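Local coordinates for protein 3-hydroxyacyl-thioester dehydratase X (Mycobacterium tuberculosis, PDB 4OOB) that hydrates trans-2-enoyl-CoA and dehydrates (3R)-3-hydroxyacyl-CoA over a broad range of chain lengths, with a preference for C8 to C12 substrates, at residues A[38-41]-A[42-45]. Sequence-based numbering, arbitrary orientation.
Sequences QVPL and TYPF
With CG of Tyr43 swung opposite its own backbone N (chi1 169°), the start of the ring, at CD2, lies against Val39, whose CG1 stands anti to its carbonyl carbon, while the hydroxyl end leads away. The two side chains cross at about a right angle: Tyr43 CD2 rests 3.8 Å from Val39 CB, with CG1 almost as near. Pro40 adds its CD, the ring carbon next to its N, 3.8 Å from Tyr43 CB, while Val39 CG2 reaches more loosely toward Pro44 CD at 4.3 Å. The backbone that carries these side chains folds as a type I beta turn from Pro40 to Tyr43. Its closing bond runs from Tyr43 N to Pro40 O over 2.9 Å and is nearly straight at the hydrogen (166°), although the donor sits well above the carbonyl plane. Pro44, which has no N-H to give, packs its CD 3.5 Å from Leu41 O, a carbonyl that accepts a bond from Trp119 NE1. Val24 of helix 21-31 covers Val39, Pro40 and Tyr43, and the Tyr43 hydroxyl bonds to Asn23 OD1. The arrangement is a buried beta turn leading into helix 43-57, which packs against the antiparallel sheet of this hotdog-fold protein.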
loop_
_atom_site.group_PDB
_atom_site.type_symbol
_atom_site.label_atom_id
_atom_site.label_comp_id
_atom_site.label_asym_id
_atom_site.label_seq_id
_atom_site.Cartn_x
_atom_site.Cartn_y
_atom_site.Cartn_z
ATOM N N GLN A 38 8.666 -16.705 -5.462
ATOM C CA GLN A 38 7.506 -15.812 -5.743
ATOM C C GLN A 38 7.701 -14.446 -5.106
ATOM O O GLN A 38 8.049 -14.343 -3.942
ATOM C CB GLN A 38 6.166 -16.253 -5.164
ATOM C CG GLN A 38 5.918 -17.680 -4.781
ATOM C CD GLN A 38 5.433 -18.461 -5.930
ATOM O OE1 GLN A 38 4.472 -19.231 -5.834
ATOM N NE2 GLN A 38 6.089 -18.270 -7.044
ATOM N N VAL A 39 7.383 -13.379 -5.827
ATOM C CA VAL A 39 7.364 -12.070 -5.182
ATOM C C VAL A 39 6.263 -12.081 -4.134
ATOM O O VAL A 39 5.234 -12.740 -4.318
ATOM C CB VAL A 39 7.136 -10.913 -6.171
ATOM C CG1 VAL A 39 8.245 -10.919 -7.230
ATOM C CG2 VAL A 39 5.760 -10.989 -6.799
ATOM N N PRO A 40 6.482 -11.351 -3.036
ATOM C CA PRO A 40 5.423 -11.120 -2.069
ATOM C C PRO A 40 4.163 -10.508 -2.681
ATOM O O PRO A 40 4.228 -9.703 -3.578
ATOM C CB PRO A 40 6.046 -10.110 -1.105
ATOM C CG PRO A 40 7.535 -10.249 -1.290
ATOM C CD PRO A 40 7.687 -10.559 -2.747
ATOM N N LEU A 41 3.017 -10.881 -2.135
ATOM C CA LEU A 41 1.711 -10.483 -2.671
ATOM C C LEU A 41 1.605 -8.998 -2.966
ATOM O O LEU A 41 1.062 -8.632 -3.976
ATOM C CB LEU A 41 0.615 -10.921 -1.682
ATOM C CG LEU A 41 -0.808 -10.487 -1.968
ATOM C CD1 LEU A 41 -1.364 -11.086 -3.253
ATOM C CD2 LEU A 41 -1.709 -10.821 -0.772
ATOM N N THR A 42 2.125 -8.151 -2.070
ATOM C CA THR A 42 2.062 -6.672 -2.220
ATOM C C THR A 42 3.193 -6.031 -3.084
ATOM O O THR A 42 3.170 -4.835 -3.339
ATOM C CB THR A 42 2.091 -5.996 -0.809
ATOM O OG1 THR A 42 3.231 -6.461 -0.055
ATOM C CG2 THR A 42 0.820 -6.307 -0.062
ATOM N N TYR A 43 4.183 -6.830 -3.513
ATOM C CA TYR A 43 5.379 -6.271 -4.118
ATOM C C TYR A 43 5.103 -5.555 -5.460
ATOM O O TYR A 43 5.763 -4.570 -5.774
ATOM C CB TYR A 43 6.494 -7.332 -4.269
ATOM C CG TYR A 43 7.617 -6.814 -5.135
ATOM C CD1 TYR A 43 8.546 -5.957 -4.605
ATOM C CD2 TYR A 43 7.710 -7.130 -6.487
ATOM C CE1 TYR A 43 9.539 -5.425 -5.379
ATOM C CE2 TYR A 43 8.715 -6.609 -7.267
ATOM C CZ TYR A 43 9.611 -5.733 -6.699
ATOM O OH TYR A 43 10.649 -5.150 -7.403
ATOM N N PRO A 44 4.133 -6.063 -6.251
ATOM C CA PRO A 44 3.892 -5.420 -7.532
ATOM C C PRO A 44 3.325 -4.021 -7.384
ATOM O O PRO A 44 3.340 -3.268 -8.358
ATOM C CB PRO A 44 2.899 -6.362 -8.239
ATOM C CG PRO A 44 3.173 -7.674 -7.623
ATOM C CD PRO A 44 3.504 -7.399 -6.187
ATOM N N PHE A 45 2.892 -3.649 -6.181
ATOM C CA PHE A 45 2.634 -2.250 -5.933
ATOM C C PHE A 45 3.912 -1.443 -6.149
ATOM O O PHE A 45 3.900 -0.432 -6.864
ATOM C CB PHE A 45 2.049 -1.965 -4.527
ATOM C CG PHE A 45 1.777 -0.503 -4.285
ATOM C CD1 PHE A 45 0.502 0.042 -4.481
ATOM C CD2 PHE A 45 2.772 0.338 -3.856
ATOM C CE1 PHE A 45 0.248 1.393 -4.262
ATOM C CE2 PHE A 45 2.535 1.706 -3.662
ATOM C CZ PHE A 45 1.265 2.227 -3.828
#